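Local coordinates for putative iron binding protein (Bordetella pertussis Tohama I, PDB 1Y9U) that binds ferric iron through tyrosine side chains and probably serves bacterial iron uptake as a periplasmic solute-binding protein, at residues V8-T13 against P21-F26; D57-V62 against G74-I79; Y100-R105 against K256-L261. One frame throughout, in Å; residues are numbered along the deposited sequence.

The three contacts lie within one lobe of a periplasmic binding protein, and all reach the same mixed sheet. Their centres stand about 14 Å (contacts 1 and 2), 11 Å (1 and 3) and 12 Å (2 and 3) apart. Along the chain they follow in series. Strands 7-12 and 58-62 are parallel neighbours in the sheet. Helices 20-30 and 251-261 cover one face, in contacts 1 and 3; contact 2 packs on the other, alongside helix 43-50. M60 CE lies 3.9 Å from L102 CD1, linking strands 58-62 and 100-112. The touching side chains are mostly buried and lie away from the iron-binding tyrosines, although R105 reaches Y143 by a weak hydrogen bond.

Contact 1. Residues V8-T13 against P21-F26; sequences VSLYTT and PLLDAF
L10 and L23 make the close part of this contact, and V8 with F26 the looser part. The L10 methyl CD2 meets the isobutyl end of L23, lying 3.8 Å from L23 CD1 and 4.1 Å from L23 CD2, so one methyl is set against both branches of the fork. The two side chains cross at about a right angle. L10 reaches out from the strand because its CG stands opposite the backbone N (chi1 175°), while L23 extends from the helix with CG opposite the carbonyl carbon. Together they bridge a CA-CA separation of 9.6 Å between L10 and L23.

One helical turn beyond L23, F26 CE2 is approached by V8 CG1 only to 4.3 Å, the methyl coming obliquely to the ring. F26 also meets the ring of Y260, with planes at about 50°, and touches V34. Farther round the helix, P21 and D24 are exposed to solvent, whereas all four touching residues are buried. On the far side of the strand, Y11 packs against helix 43-50 instead.

The segments belong to the beta-alpha-beta unit of strand 7-12, helix 20-30 and strand 33-38; T36 and V34 of the last strand also touch L23 and F26. Since every pair across the contact is aliphatic or aliphatic-aromatic, helix and strand are joined here by shape and hydrophobic burial, without directional polar bonds.

Contact 2. Residues D57-V62 against G74-I79; sequences DVLMTV and GVTQKI
The flat peptide group joining V75 to T76 offers one face to L59. L59 CD1 stands 3.6 Å from V75 O and well out of the peptide plane. V75 CG2 and T76 CG2 project from that same face, so the leucine methyl rests over the peptide with the two methyls beside it. CD1 of L59 lies 3.9 Å from V75 CG2 and, more loosely, 4.4 Å from T76 CG2.

L59 and V75 cross at about a right angle. The reach of L59 follows from its extended form: CG is opposite the carbonyl carbon (chi1 -52°) and CD1 continues the chain outward (chi2 -176°), bridging a CA-CA distance of 8.2 Å from L59 to T76. V47 of helix 43-50 touches both L59 and V75, and Y11 of strand 7-12 lies against L59 as well. This is a small, mainly apolar contact, burying 83 Å² in all.

G74, the first residue beyond the helix, precedes V75. Its positive phi (83°) and two bonds back into the last turn form a Schellman motif, from which the chain emerges towards the sheet. Strand 58-62, helix 64-72 and the short, weakly bonded strand 76-77 follow one another along the chain, and strand 237-245 pairs antiparallel with both strands, a strand-helix-strand passage within the alpha/beta lobe of a periplasmic binding protein.

Contact 3. Residues Y100-R105 against K256-L261; sequences YALSLR and KLLEYL
The axis of segment 100-105, in strand 100-112, carrying Y100 and L102, comes within 10.1 Å of the axis of helical segment 256-261, with L258 and L261, their N-to-C directions 32° apart. This is helix-on-sheet packing in the alpha/beta fold of a periplasmic binding protein. The closest CA approach is 7.2 Å, between L102 and L261; Y100 and L258 are more widely spaced.

L258 stands over the start of the strand. Its CD2 lies 4.0 Å from Y100 CD1, reaching the ring obliquely, and the two side chains cross at about a right angle. The Y100 hydroxyl is engaged beyond the contact, in a hydrogen bond with D85, and L84 touches both Y100 and L258.

L102 carries the largest share of the buried surface and uses both methyls. CD2 of L102 is 4.0 Å from L261 CB, at the root of that side chain, whereas CD1 of L102 meets L261 CD1 at 4.1 Å. CD2 of L102 also comes within 4.4 Å of L258 CD1, so L102 touches two leucines one helical turn apart. CG of L102 stands opposite the carbonyl carbon (chi1 -62°), presenting both branches to the helix.

The strand is irregular here, for L102 and S103 both face S240 in a classic beta bulge, and farther along R105 forms a salt bridge with E276. Q267 NE2 is hydrogen-bonded to both L102 O and L261 O, so one side-chain amide ties the two backbones.

Contact 1. Residues V8-T13 against P21-F26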
loop_
_atom_site.group_PDB
_atom_site.type_symbol
_atom_site.label_atom_id
_atom_site.label_comp_id
_atom_site.label_asym_id
_atom_site.label_seq_id
_atom_site.Cartn_x
_atom_site.Cartn_y
_atom_site.Cartn_z
ATOM N N VAL A 8 -6.978 11.503 -22.991
ATOM C CA VAL A 8 -6.426 11.704 -21.656
ATOM C C VAL A 8 -5.212 10.789 -21.533
ATOM O O VAL A 8 -5.250 9.628 -21.948
ATOM C CB VAL A 8 -7.489 11.402 -20.556
ATOM C CG1 VAL A 8 -7.875 9.925 -20.510
ATOM C CG2 VAL A 8 -7.041 11.899 -19.201
ATOM N N SER A 9 -4.149 11.325 -20.947
ATOM C CA SER A 9 -2.909 10.579 -20.790
ATOM C C SER A 9 -2.640 10.227 -19.321
ATOM O O SER A 9 -2.506 11.092 -18.477
ATOM C CB SER A 9 -1.729 11.356 -21.377
ATOM O OG SER A 9 -1.888 11.498 -22.779
ATOM N N LEU A 10 -2.551 8.931 -19.056
ATOM C CA LEU A 10 -2.254 8.419 -17.713
ATOM C C LEU A 10 -0.802 8.004 -17.639
ATOM O O LEU A 10 -0.410 7.057 -18.298
ATOM C CB LEU A 10 -3.142 7.220 -17.416
ATOM C CG LEU A 10 -2.874 6.495 -16.080
ATOM C CD1 LEU A 10 -3.176 7.387 -14.886
ATOM C CD2 LEU A 10 -3.679 5.207 -16.021
ATOM N N TYR A 11 -0.018 8.716 -16.845
ATOM C CA TYR A 11 1.353 8.303 -16.550
ATOM C C TYR A 11 1.300 7.478 -15.271
ATOM O O TYR A 11 0.879 7.987 -14.239
ATOM C CB TYR A 11 2.263 9.509 -16.310
ATOM C CG TYR A 11 2.749 10.260 -17.545
ATOM C CD1 TYR A 11 1.951 10.420 -18.677
ATOM C CD2 TYR A 11 4.007 10.837 -17.554
ATOM C CE1 TYR A 11 2.411 11.124 -19.775
ATOM C CE2 TYR A 11 4.463 11.541 -18.649
ATOM C CZ TYR A 11 3.666 11.670 -19.746
ATOM O OH TYR A 11 4.129 12.380 -20.829
ATOM N N THR A 12 1.762 6.231 -15.338
ATOM C CA THR A 12 1.610 5.283 -14.235
ATOM C C THR A 12 2.861 4.476 -13.981
ATOM O O THR A 12 3.478 3.984 -14.911
ATOM C CB THR A 12 0.443 4.332 -14.507
ATOM O OG1 THR A 12 0.404 3.313 -13.486
ATOM C CG2 THR A 12 0.584 3.614 -15.872
ATOM N N THR A 13 3.208 4.316 -12.704
ATOM C CA THR A 13 4.300 3.432 -12.314
ATOM C C THR A 13 3.778 2.034 -12.003
ATOM O O THR A 13 4.563 1.127 -11.678
ATOM C CB THR A 13 5.061 3.986 -11.103
ATOM O OG1 THR A 13 4.236 3.897 -9.926
ATOM C CG2 THR A 13 5.423 5.484 -11.257
ATOM N N PRO A 21 -7.871 -3.350 -18.516
ATOM C CA PRO A 21 -9.300 -3.623 -18.665
ATOM C C PRO A 21 -10.198 -2.486 -18.160
ATOM O O PRO A 21 -11.123 -2.100 -18.869
ATOM C CB PRO A 21 -9.490 -4.914 -17.870
ATOM C CG PRO A 21 -8.145 -5.594 -17.985
ATOM C CD PRO A 21 -7.171 -4.465 -17.834
ATOM N N LEU A 22 -9.919 -1.924 -16.992
ATOM C CA LEU A 22 -10.767 -0.846 -16.496
ATOM C C LEU A 22 -10.565 0.456 -17.298
ATOM O O LEU A 22 -11.507 1.207 -17.483
ATOM C CB LEU A 22 -10.614 -0.663 -14.977
ATOM C CG LEU A 22 -9.293 -0.160 -14.403
ATOM C CD1 LEU A 22 -9.187 1.339 -14.417
ATOM C CD2 LEU A 22 -9.140 -0.663 -12.962
ATOM N N LEU A 23 -9.367 0.692 -17.834
ATOM C CA LEU A 23 -9.132 1.825 -18.712
ATOM C C LEU A 23 -9.877 1.671 -20.039
ATOM O O LEU A 23 -10.413 2.653 -20.572
ATOM C CB LEU A 23 -7.635 2.017 -18.965
ATOM C CG LEU A 23 -6.795 2.371 -17.740
ATOM C CD1 LEU A 23 -5.340 2.471 -18.149
ATOM C CD2 LEU A 23 -7.267 3.659 -17.117
ATOM N N ASP A 24 -9.916 0.445 -20.551
ATOM C CA ASP A 24 -10.645 0.159 -21.792
ATOM C C ASP A 24 -12.140 0.377 -21.612
ATOM O O ASP A 24 -12.813 0.859 -22.532
ATOM C CB ASP A 24 -10.391 -1.276 -22.285
ATOM C CG ASP A 24 -8.993 -1.465 -22.858
ATOM O OD1 ASP A 24 -8.620 -2.630 -23.076
ATOM O OD2 ASP A 24 -8.216 -0.525 -23.107
ATOM N N ALA A 25 -12.678 0.010 -20.450
ATOM C CA ALA A 25 -14.097 0.261 -20.181
ATOM C C ALA A 25 -14.392 1.766 -20.149
ATOM O O ALA A 25 -15.377 2.229 -20.729
ATOM C CB ALA A 25 -14.511 -0.387 -18.900
ATOM N N PHE A 26 -13.519 2.539 -19.513
ATOM C CA PHE A 26 -13.677 3.991 -19.470
ATOM C C PHE A 26 -13.669 4.580 -20.874
ATOM O O PHE A 26 -14.486 5.434 -21.196
ATOM C CB PHE A 26 -12.585 4.631 -18.615
ATOM C CG PHE A 26 -12.567 6.124 -18.643
ATOM C CD1 PHE A 26 -13.346 6.849 -17.774
ATOM C CD2 PHE A 26 -11.741 6.811 -19.510
ATOM C CE1 PHE A 26 -13.312 8.223 -17.768
ATOM C CE2 PHE A 26 -11.707 8.182 -19.514
ATOM C CZ PHE A 26 -12.502 8.895 -18.635
#

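Contact 2. Residues D57-V62 against G74-I79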
loop_
_atom_site.group_PDB
_atom_site.type_symbol
_atom_site.label_atom_id
_atom_site.label_comp_id
_atom_site.label_asym_id
_atom_site.label_seq_id
_atom_site.Cartn_x
_atom_site.Cartn_y
_atom_site.Cartn_z
ATOM N N ASP A 57 -1.757 13.894 -17.952
ATOM C CA ASP A 57 -3.004 14.372 -17.365
ATOM C C ASP A 57 -3.189 13.892 -15.927
ATOM O O ASP A 57 -3.524 14.675 -15.047
ATOM C CB ASP A 57 -4.199 13.929 -18.225
ATOM C CG ASP A 57 -4.290 14.688 -19.523
ATOM O OD1 ASP A 57 -4.263 15.928 -19.445
ATOM O OD2 ASP A 57 -4.417 14.115 -20.618
ATOM N N VAL A 58 -3.004 12.592 -15.722
ATOM C CA VAL A 58 -3.156 11.955 -14.415
ATOM C C VAL A 58 -1.873 11.179 -14.121
ATOM O O VAL A 58 -1.361 10.486 -14.993
ATOM C CB VAL A 58 -4.364 10.996 -14.408
ATOM C CG1 VAL A 58 -4.460 10.238 -13.090
ATOM C CG2 VAL A 58 -5.654 11.765 -14.667
ATOM N N LEU A 59 -1.379 11.322 -12.894
ATOM C CA LEU A 59 -0.183 10.644 -12.404
ATOM C C LEU A 59 -0.635 9.593 -11.404
ATOM O O LEU A 59 -1.358 9.917 -10.484
ATOM C CB LEU A 59 0.723 11.640 -11.703
ATOM C CG LEU A 59 1.061 12.896 -12.492
ATOM C CD1 LEU A 59 2.049 13.727 -11.705
ATOM C CD2 LEU A 59 1.610 12.519 -13.842
ATOM N N MET A 60 -0.218 8.353 -11.607
ATOM C CA MET A 60 -0.618 7.228 -10.748
ATOM C C MET A 60 0.635 6.510 -10.228
ATOM O O MET A 60 1.527 6.166 -11.020
ATOM C CB MET A 60 -1.452 6.245 -11.568
ATOM C CG MET A 60 -1.808 4.944 -10.863
ATOM S SD MET A 60 -2.770 3.820 -11.885
ATOM C CE MET A 60 -4.308 4.546 -11.703
ATOM N N THR A 61 0.695 6.256 -8.922
ATOM C CA THR A 61 1.841 5.555 -8.347
ATOM C C THR A 61 1.459 4.831 -7.066
ATOM O O THR A 61 0.279 4.796 -6.675
ATOM C CB THR A 61 3.004 6.581 -8.176
ATOM O OG1 THR A 61 4.244 5.906 -7.885
ATOM C CG2 THR A 61 2.775 7.507 -7.027
ATOM N N VAL A 62 2.459 4.227 -6.431
ATOM C CA VAL A 62 2.286 3.496 -5.187
ATOM C C VAL A 62 3.188 4.128 -4.135
ATOM O O VAL A 62 4.274 4.605 -4.468
ATOM C CB VAL A 62 2.628 2.012 -5.415
ATOM C CG1 VAL A 62 2.456 1.190 -4.149
ATOM C CG2 VAL A 62 1.774 1.438 -6.545
ATOM N N GLY A 74 6.147 19.788 -7.453
ATOM C CA GLY A 74 5.492 20.796 -8.281
ATOM C C GLY A 74 4.851 20.308 -9.566
ATOM O O GLY A 74 4.579 21.107 -10.475
ATOM N N VAL A 75 4.578 19.007 -9.664
ATOM C CA VAL A 75 4.080 18.425 -10.911
ATOM C C VAL A 75 2.614 17.996 -10.829
ATOM O O VAL A 75 2.131 17.277 -11.698
ATOM C CB VAL A 75 4.966 17.255 -11.394
ATOM C CG1 VAL A 75 6.406 17.740 -11.635
ATOM C CG2 VAL A 75 4.952 16.073 -10.424
ATOM N N THR A 76 1.931 18.473 -9.795
ATOM C CA THR A 76 0.485 18.294 -9.636
ATOM C C THR A 76 -0.260 19.627 -9.538
ATOM O O THR A 76 0.353 20.688 -9.338
ATOM C CB THR A 76 0.172 17.445 -8.361
ATOM O OG1 THR A 76 0.425 18.195 -7.162
ATOM C CG2 THR A 76 1.073 16.205 -8.257
ATOM N N GLN A 77 -1.583 19.556 -9.668
ATOM C CA GLN A 77 -2.455 20.676 -9.335
ATOM C C GLN A 77 -3.637 20.238 -8.473
ATOM O O GLN A 77 -4.042 19.061 -8.479
ATOM C CB GLN A 77 -2.976 21.373 -10.607
ATOM C CG GLN A 77 -3.900 20.515 -11.446
ATOM C CD GLN A 77 -4.307 21.213 -12.731
ATOM O OE1 GLN A 77 -3.909 20.806 -13.811
ATOM N NE2 GLN A 77 -5.113 22.251 -12.605
ATOM N N LYS A 78 -4.176 21.204 -7.742
ATOM C CA LYS A 78 -5.321 21.042 -6.861
ATOM C C LYS A 78 -6.580 20.909 -7.699
ATOM O O LYS A 78 -6.708 21.564 -8.723
ATOM C CB LYS A 78 -5.425 22.264 -5.938
ATOM C CG LYS A 78 -4.302 22.335 -4.916
ATOM C CD LYS A 78 -4.350 23.593 -4.095
ATOM C CE LYS A 78 -3.051 23.781 -3.349
ATOM N NZ LYS A 78 -3.248 24.581 -2.110
ATOM N N ILE A 79 -7.493 20.041 -7.274
ATOM C CA ILE A 79 -8.805 19.940 -7.908
ATOM C C ILE A 79 -9.884 19.925 -6.849
ATOM O O ILE A 79 -9.636 19.636 -5.673
ATOM C CB ILE A 79 -8.931 18.705 -8.847
ATOM C CG1 ILE A 79 -8.865 17.405 -8.048
ATOM C CG2 ILE A 79 -7.873 18.753 -9.963
ATOM C CD1 ILE A 79 -9.351 16.218 -8.821
#

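Contact 3. Residues Y100-R105 against K256-L261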
loop_
_atom_site.group_PDB
_atom_site.type_symbol
_atom_site.label_atom_id
_atom_site.label_comp_id
_atom_site.label_asym_id
_atom_site.label_seq_id
_atom_site.Cartn_x
_atom_site.Cartn_y
_atom_site.Cartn_z
ATOM N N TYR A 100 -5.039 11.647 -4.093
ATOM C CA TYR A 100 -6.108 10.793 -3.621
ATOM C C TYR A 100 -5.682 9.325 -3.600
ATOM O O TYR A 100 -5.135 8.847 -4.584
ATOM C CB TYR A 100 -7.287 10.905 -4.579
ATOM C CG TYR A 100 -8.008 12.212 -4.534
ATOM C CD1 TYR A 100 -7.649 13.249 -5.377
ATOM C CD2 TYR A 100 -9.072 12.395 -3.665
ATOM C CE1 TYR A 100 -8.346 14.473 -5.322
ATOM C CE2 TYR A 100 -9.762 13.588 -3.612
ATOM C CZ TYR A 100 -9.405 14.599 -4.428
ATOM O OH TYR A 100 -10.140 15.760 -4.371
ATOM N N ALA A 101 -5.945 8.618 -2.500
ATOM C CA ALA A 101 -5.781 7.161 -2.476
ATOM C C ALA A 101 -6.796 6.491 -3.384
ATOM O O ALA A 101 -7.936 6.921 -3.482
ATOM C CB ALA A 101 -5.923 6.611 -1.061
ATOM N N LEU A 102 -6.347 5.426 -4.040
ATOM C CA LEU A 102 -7.175 4.554 -4.870
ATOM C C LEU A 102 -7.290 3.132 -4.345
ATOM O O LEU A 102 -8.283 2.461 -4.642
ATOM C CB LEU A 102 -6.639 4.527 -6.300
ATOM C CG LEU A 102 -6.629 5.865 -7.046
ATOM C CD1 LEU A 102 -6.019 5.663 -8.426
ATOM C CD2 LEU A 102 -8.023 6.465 -7.188
ATOM N N SER A 103 -6.310 2.669 -3.557
ATOM C CA SER A 103 -6.420 1.371 -2.914
ATOM C C SER A 103 -5.551 1.369 -1.678
ATOM O O SER A 103 -4.672 2.211 -1.534
ATOM C CB SER A 103 -5.982 0.254 -3.848
ATOM O OG SER A 103 -4.592 0.341 -4.096
ATOM N N LEU A 104 -5.820 0.418 -0.787
ATOM C CA LEU A 104 -5.135 0.296 0.497
ATOM C C LEU A 104 -4.274 -0.951 0.509
ATOM O O LEU A 104 -4.710 -2.018 0.058
ATOM C CB LEU A 104 -6.117 0.228 1.665
ATOM C CG LEU A 104 -7.228 1.276 1.649
ATOM C CD1 LEU A 104 -8.123 1.096 2.866
ATOM C CD2 LEU A 104 -6.672 2.686 1.581
ATOM N N ARG A 105 -3.081 -0.814 1.080
ATOM C CA ARG A 105 -2.066 -1.866 1.184
ATOM C C ARG A 105 -1.720 -2.035 2.655
ATOM O O ARG A 105 -0.802 -1.404 3.165
ATOM C CB ARG A 105 -0.871 -1.429 0.363
ATOM C CG ARG A 105 -1.193 -1.423 -1.138
ATOM C CD ARG A 105 -0.261 -0.599 -1.967
ATOM N NE ARG A 105 1.134 -0.996 -1.856
ATOM C CZ ARG A 105 1.756 -1.859 -2.652
ATOM N NH1 ARG A 105 1.155 -2.474 -3.653
ATOM N NH2 ARG A 105 3.029 -2.103 -2.437
ATOM N N LYS A 256 -12.318 13.585 -15.013
ATOM C CA LYS A 256 -13.263 12.518 -15.322
ATOM C C LYS A 256 -12.640 11.150 -15.085
ATOM O O LYS A 256 -13.261 10.261 -14.522
ATOM C CB LYS A 256 -13.762 12.622 -16.767
ATOM C CG LYS A 256 -14.709 13.776 -17.025
ATOM C CD LYS A 256 -15.235 13.751 -18.445
ATOM C CE LYS A 256 -16.449 14.677 -18.595
ATOM N NZ LYS A 256 -16.653 15.166 -19.981
ATOM N N LEU A 257 -11.400 10.976 -15.519
ATOM C CA LEU A 257 -10.706 9.706 -15.315
ATOM C C LEU A 257 -10.467 9.430 -13.835
ATOM O O LEU A 257 -10.717 8.331 -13.368
ATOM C CB LEU A 257 -9.391 9.664 -16.086
ATOM C CG LEU A 257 -8.537 8.407 -15.906
ATOM C CD1 LEU A 257 -9.310 7.180 -16.352
ATOM C CD2 LEU A 257 -7.258 8.570 -16.704
ATOM N N LEU A 258 -10.032 10.431 -13.086
ATOM C CA LEU A 258 -9.753 10.207 -11.679
ATOM C C LEU A 258 -11.051 9.895 -10.923
ATOM O O LEU A 258 -11.091 9.021 -10.066
ATOM C CB LEU A 258 -9.004 11.405 -11.117
ATOM C CG LEU A 258 -8.502 11.382 -9.685
ATOM C CD1 LEU A 258 -7.581 10.219 -9.499
ATOM C CD2 LEU A 258 -7.795 12.691 -9.382
ATOM N N GLU A 259 -12.136 10.584 -11.268
ATOM C CA GLU A 259 -13.431 10.290 -10.670
ATOM C C GLU A 259 -13.896 8.880 -11.048
ATOM O O GLU A 259 -14.483 8.170 -10.235
ATOM C CB GLU A 259 -14.476 11.357 -11.076
ATOM C CG GLU A 259 -14.190 12.702 -10.436
ATOM C CD GLU A 259 -15.086 13.836 -10.890
ATOM O OE1 GLU A 259 -15.683 13.703 -11.984
ATOM O OE2 GLU A 259 -15.186 14.834 -10.149
ATOM N N TYR A 260 -13.641 8.456 -12.280
ATOM C CA TYR A 260 -13.965 7.096 -12.703
ATOM C C TYR A 260 -13.204 6.063 -11.853
ATOM O O TYR A 260 -13.745 5.033 -11.473
ATOM C CB TYR A 260 -13.632 6.897 -14.192
ATOM C CG TYR A 260 -13.629 5.457 -14.613
ATOM C CD1 TYR A 260 -14.804 4.759 -14.769
ATOM C CD2 TYR A 260 -12.438 4.775 -14.796
ATOM C CE1 TYR A 260 -14.808 3.440 -15.141
ATOM C CE2 TYR A 260 -12.422 3.461 -15.169
ATOM C CZ TYR A 260 -13.608 2.780 -15.338
ATOM O OH TYR A 260 -13.608 1.453 -15.717
ATOM N N LEU A 261 -11.954 6.369 -11.550
ATOM C CA LEU A 261 -11.099 5.430 -10.818
ATOM C C LEU A 261 -11.573 5.151 -9.394
ATOM O O LEU A 261 -11.220 4.110 -8.832
ATOM C CB LEU A 261 -9.633 5.891 -10.812
ATOM C CG LEU A 261 -8.910 5.795 -12.165
ATOM C CD1 LEU A 261 -7.582 6.509 -12.122
ATOM C CD2 LEU A 261 -8.724 4.371 -12.619
#